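Local coordinates for phist (Plasmodium falciparum, PDB 4JLE), which binds the virulence factor PfEMP1, probably its ATS domain through this PHIST domain, and comigrates with it to knobs on the infected red-cell surface, at residues 26-31 against 41-46; 61-66 against 89-94. All blocks are in the same frame, centred on the assembly; numbering follows the deposited sequence.

Contact 1. Residues 26-31 against 41-46; sequences EMINSS and NIIFSY
Met27 and Ile28, at the C-terminal end of helix 21-28, rest on Ile42 and Ile43 near the start of helix 37-72. Met27 does most of the touching. Its CB lies 3.8 Å from Ile43 CD1, and the side chain runs on extended beyond CG (chi2 180°), which carries the sulfur past the Ile43 side chain as the two slide by each other in opposite directions. There SD sits 4.1 Å from Ile43 CG1 and also 4.1 Å from the Ile42 CG2 branch, meeting the Ile42 side chain at about a right angle. Ile28 adds a lighter contact: CB leaves the backbone to one side of segment 41-46, but the chain beyond it comes nearer, CG1 lying 4.3 Å from Ile43 CD1. The terminal methyl of Ile43 is thus touched by two successive residues of the short helix. The chain leaves helical geometry at Asn29, just past the contact. Beyond the two segments, Ile42 also packs on Glu23 and Ile24, while Ile28 and Ile43 lean on Leu124 and Phe120 of the second subunit, whose Arg117 makes a weak hydrogen bond to Met27 O. Between the two segments there is no hydrogen bond or salt bridge, and the contact is purely apolar: the short helix is held on the long one here by methyl, methylene and thioether packing.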
# COMPACT_ATOMS: atom_id res chain seq x y z
N GLU B 26 16.79 4.63 24.49
CA GLU B 26 16.89 5.55 25.62
C GLU B 26 15.51 6.08 25.99
O GLU B 26 15.12 6.03 27.16
CB GLU B 26 17.81 6.69 25.23
CG GLU B 26 18.69 7.21 26.34
CD GLU B 26 19.42 8.47 25.93
OE1 GLU B 26 19.23 9.51 26.60
OE2 GLU B 26 20.16 8.43 24.91
N MET B 27 14.74 6.55 24.98
CA MET B 27 13.40 7.08 25.15
C MET B 27 12.45 6.01 25.66
O MET B 27 11.71 6.29 26.61
CB MET B 27 12.89 7.64 23.81
CG MET B 27 13.33 9.04 23.54
SD MET B 27 12.66 9.56 21.96
CE MET B 27 12.53 11.22 22.23
N ILE B 28 12.48 4.80 25.06
CA ILE B 28 11.64 3.67 25.46
C ILE B 28 11.90 3.31 26.93
O ILE B 28 10.95 3.21 27.72
CB ILE B 28 11.84 2.44 24.53
CG1 ILE B 28 11.37 2.72 23.09
CG2 ILE B 28 11.15 1.17 25.08
CD1 ILE B 28 12.02 1.75 22.02
N ASN B 29 13.18 3.17 27.29
CA ASN B 29 13.66 2.73 28.59
C ASN B 29 13.80 3.86 29.62
O ASN B 29 14.38 3.61 30.68
CB ASN B 29 15.02 2.02 28.43
CG ASN B 29 15.01 0.78 27.57
OD1 ASN B 29 13.97 0.14 27.37
ND2 ASN B 29 16.18 0.45 27.03
N SER B 30 13.28 5.08 29.33
CA SER B 30 13.37 6.22 30.24
C SER B 30 12.62 5.93 31.54
O SER B 30 11.57 5.27 31.54
CB SER B 30 12.83 7.48 29.58
OG SER B 30 12.82 8.57 30.49
N SER B 31 13.18 6.43 32.66
CA SER B 31 12.58 6.26 34.00
C SER B 31 11.34 7.15 34.16
O SER B 31 10.48 6.84 34.99
CB SER B 31 13.60 6.51 35.11
OG SER B 31 14.23 7.76 34.93
N ASN B 41 5.74 10.34 18.68
CA ASN B 41 5.77 10.51 17.24
C ASN B 41 7.15 10.17 16.69
O ASN B 41 7.24 9.43 15.72
CB ASN B 41 5.33 11.93 16.86
CG ASN B 41 3.84 12.22 17.05
OD1 ASN B 41 3.04 11.34 17.36
ND2 ASN B 41 3.45 13.47 16.86
N ILE B 42 8.22 10.64 17.36
CA ILE B 42 9.60 10.33 16.98
C ILE B 42 9.75 8.81 16.94
O ILE B 42 10.26 8.28 15.95
CB ILE B 42 10.64 11.01 17.96
CG1 ILE B 42 10.79 12.51 17.65
CG2 ILE B 42 12.03 10.27 17.98
CD1 ILE B 42 11.30 13.36 18.79
N ILE B 43 9.31 8.11 18.01
CA ILE B 43 9.47 6.66 18.12
C ILE B 43 8.66 5.94 17.02
O ILE B 43 9.18 5.01 16.41
CB ILE B 43 9.12 6.13 19.56
CG1 ILE B 43 10.15 6.61 20.61
CG2 ILE B 43 9.05 4.58 19.60
CD1 ILE B 43 9.66 6.50 22.08
N PHE B 44 7.42 6.39 16.76
CA PHE B 44 6.61 5.73 15.75
C PHE B 44 7.18 5.97 14.35
O PHE B 44 7.11 5.05 13.54
CB PHE B 44 5.12 6.13 15.85
CG PHE B 44 4.36 5.38 16.93
CD1 PHE B 44 4.39 3.99 17.00
CD2 PHE B 44 3.56 6.07 17.84
CE1 PHE B 44 3.68 3.30 18.00
CE2 PHE B 44 2.83 5.38 18.82
CZ PHE B 44 2.91 4.00 18.90
N SER B 45 7.78 7.16 14.09
CA SER B 45 8.42 7.48 12.80
C SER B 45 9.61 6.54 12.57
O SER B 45 9.73 5.97 11.50
CB SER B 45 8.88 8.93 12.75
OG SER B 45 7.77 9.80 12.66
N TYR B 46 10.45 6.37 13.59
CA TYR B 46 11.60 5.46 13.53
C TYR B 46 11.16 4.02 13.29
O TYR B 46 11.83 3.30 12.56
CB TYR B 46 12.42 5.55 14.82
CG TYR B 46 13.53 4.53 14.91
CD1 TYR B 46 14.80 4.81 14.41
CD2 TYR B 46 13.33 3.29 15.52
CE1 TYR B 46 15.83 3.87 14.47
CE2 TYR B 46 14.35 2.33 15.58
CZ TYR B 46 15.61 2.64 15.07
OH TYR B 46 16.64 1.74 15.17

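Contact 2. Residues 61-66 against 89-94; sequences NIFKFI and FEMQGY
The Phe63 ring receives the Met91 methyl obliquely, with CZ 4.1 Å from CE, while Phe84 of the same chain stacks on this ring. Phe63 reaches the contact through the far end of its ring: CB sets off beside segment 89-94, and the ring brings its CZ end nearer. Met91 arrives from the opposite direction, and the bend at its last torsion (chi3 -80°) turns CE away from the extended line of its chain and toward the ring. The sulfur is left to meet Ile62: SD lies 3.8 Å from Ile62 CD1, the two side chains sliding past one another in opposite senses. One thioether therefore serves two neighbouring residues of helix 37-72, its sulfur with the isoleucine and its methyl with the phenylalanine. Met91 also touches Phe55 and Glu59 on the same helix and packs on Trp142 of the second subunit. The backbones stay well apart, with 11.1 Å between the CA atoms of Ile62 and Met91, and long apolar side chains bridge the gap without any hydrogen bond between the segments. Such packing between long helices joined by a short turn is characteristic of a helical hairpin, here helices 37-72 and 77-110 of the three-helix PHIST domain.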
# COMPACT_ATOMS: atom_id res chain seq x y z
N ASN B 61 14.56 -11.28 -0.48
CA ASN B 61 14.82 -12.68 -0.15
C ASN B 61 13.87 -13.61 -0.91
O ASN B 61 14.32 -14.65 -1.39
CB ASN B 61 14.74 -12.91 1.37
CG ASN B 61 15.87 -12.24 2.14
OD1 ASN B 61 16.90 -11.84 1.57
ND2 ASN B 61 15.70 -12.08 3.45
N ILE B 62 12.58 -13.23 -1.07
CA ILE B 62 11.61 -14.03 -1.83
C ILE B 62 12.05 -14.07 -3.29
O ILE B 62 12.16 -15.15 -3.86
CB ILE B 62 10.16 -13.50 -1.66
CG1 ILE B 62 9.69 -13.59 -0.18
CG2 ILE B 62 9.20 -14.23 -2.62
CD1 ILE B 62 8.52 -12.66 0.19
N PHE B 63 12.33 -12.90 -3.87
CA PHE B 63 12.72 -12.73 -5.27
C PHE B 63 14.07 -13.43 -5.60
O PHE B 63 14.24 -13.97 -6.71
CB PHE B 63 12.74 -11.23 -5.65
CG PHE B 63 11.38 -10.53 -5.64
CD1 PHE B 63 10.19 -11.25 -5.78
CD2 PHE B 63 11.30 -9.14 -5.56
CE1 PHE B 63 8.95 -10.61 -5.77
CE2 PHE B 63 10.05 -8.49 -5.57
CZ PHE B 63 8.88 -9.23 -5.67
N LYS B 64 15.00 -13.48 -4.62
CA LYS B 64 16.27 -14.17 -4.78
C LYS B 64 16.00 -15.67 -4.89
O LYS B 64 16.58 -16.34 -5.74
CB LYS B 64 17.23 -13.85 -3.61
CG LYS B 64 18.61 -14.47 -3.74
CD LYS B 64 19.56 -13.81 -2.77
CE LYS B 64 20.92 -14.39 -2.91
NZ LYS B 64 21.90 -13.70 -2.02
N PHE B 65 15.11 -16.17 -4.03
CA PHE B 65 14.74 -17.58 -4.02
C PHE B 65 14.05 -17.97 -5.34
O PHE B 65 14.39 -19.01 -5.90
CB PHE B 65 13.83 -17.89 -2.81
CG PHE B 65 13.34 -19.31 -2.80
CD1 PHE B 65 14.15 -20.34 -2.33
CD2 PHE B 65 12.08 -19.64 -3.29
CE1 PHE B 65 13.72 -21.66 -2.36
CE2 PHE B 65 11.65 -20.96 -3.33
CZ PHE B 65 12.47 -21.96 -2.88
N ILE B 66 13.10 -17.14 -5.84
CA ILE B 66 12.37 -17.43 -7.07
C ILE B 66 13.33 -17.37 -8.28
O ILE B 66 13.10 -18.07 -9.28
CB ILE B 66 11.11 -16.51 -7.23
CG1 ILE B 66 10.15 -16.61 -6.00
CG2 ILE B 66 10.33 -16.78 -8.53
CD1 ILE B 66 9.64 -18.06 -5.60
N PHE B 89 2.81 -5.67 -5.12
CA PHE B 89 1.53 -4.99 -4.90
C PHE B 89 0.66 -5.71 -3.90
O PHE B 89 0.01 -5.09 -3.06
CB PHE B 89 0.77 -4.91 -6.24
CG PHE B 89 1.33 -3.94 -7.27
CD1 PHE B 89 1.49 -2.58 -6.96
CD2 PHE B 89 1.57 -4.35 -8.57
CE1 PHE B 89 1.95 -1.69 -7.92
CE2 PHE B 89 2.04 -3.45 -9.53
CZ PHE B 89 2.19 -2.12 -9.21
N GLU B 90 0.60 -7.02 -4.02
CA GLU B 90 -0.20 -7.87 -3.11
C GLU B 90 0.41 -7.86 -1.69
O GLU B 90 -0.34 -7.72 -0.72
CB GLU B 90 -0.27 -9.29 -3.65
CG GLU B 90 -1.02 -9.38 -4.97
CD GLU B 90 -1.29 -10.81 -5.40
OE1 GLU B 90 -0.50 -11.36 -6.19
OE2 GLU B 90 -2.26 -11.40 -4.87
N MET B 91 1.75 -7.93 -1.59
CA MET B 91 2.49 -7.88 -0.31
C MET B 91 2.32 -6.52 0.37
O MET B 91 2.06 -6.49 1.58
CB MET B 91 3.96 -8.25 -0.50
CG MET B 91 4.13 -9.71 -0.87
SD MET B 91 5.82 -10.31 -0.94
CE MET B 91 6.36 -9.74 -2.51
N GLN B 92 2.37 -5.40 -0.42
CA GLN B 92 2.10 -4.04 0.08
C GLN B 92 0.70 -3.98 0.68
O GLN B 92 0.54 -3.47 1.78
CB GLN B 92 2.25 -2.97 -1.02
CG GLN B 92 3.70 -2.73 -1.49
CD GLN B 92 4.48 -1.69 -0.69
OE1 GLN B 92 4.68 -1.84 0.52
NE2 GLN B 92 4.97 -0.65 -1.36
N GLY B 93 -0.26 -4.58 -0.02
CA GLY B 93 -1.66 -4.66 0.40
C GLY B 93 -1.85 -5.32 1.76
O GLY B 93 -2.60 -4.82 2.60
N TYR B 94 -1.14 -6.43 1.99
CA TYR B 94 -1.18 -7.14 3.26
C TYR B 94 -0.49 -6.34 4.37
O TYR B 94 -1.00 -6.30 5.48
CB TYR B 94 -0.55 -8.52 3.12
CG TYR B 94 -1.55 -9.55 2.65
CD1 TYR B 94 -2.48 -10.10 3.54
CD2 TYR B 94 -1.62 -9.94 1.32
CE1 TYR B 94 -3.42 -11.03 3.11
CE2 TYR B 94 -2.52 -10.90 0.88
CZ TYR B 94 -3.43 -11.44 1.78
OH TYR B 94 -4.34 -12.39 1.36

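In the fold
From the N terminus, the chain passes through helix 7-14 and helix 21-28 before contact 1 closes a short loop, folding helix 21-28 back onto the first turns of helix 37-72 through a connection that includes strand 34-36. Farther along the same long helix, contact 2 closes the next loop, through the turn between helices 37-72 and 77-110. The two loops follow in series, neither nesting nor crossing. Their centres lie 30 Å apart and their nearest atoms about 14 Å, and the two do not touch; what they share is helix 37-72, carrying helix 21-28 near its start and its hairpin partner farther along. Both contacts also meet the second subunit, which contributes residues of its helix 117-163 at each.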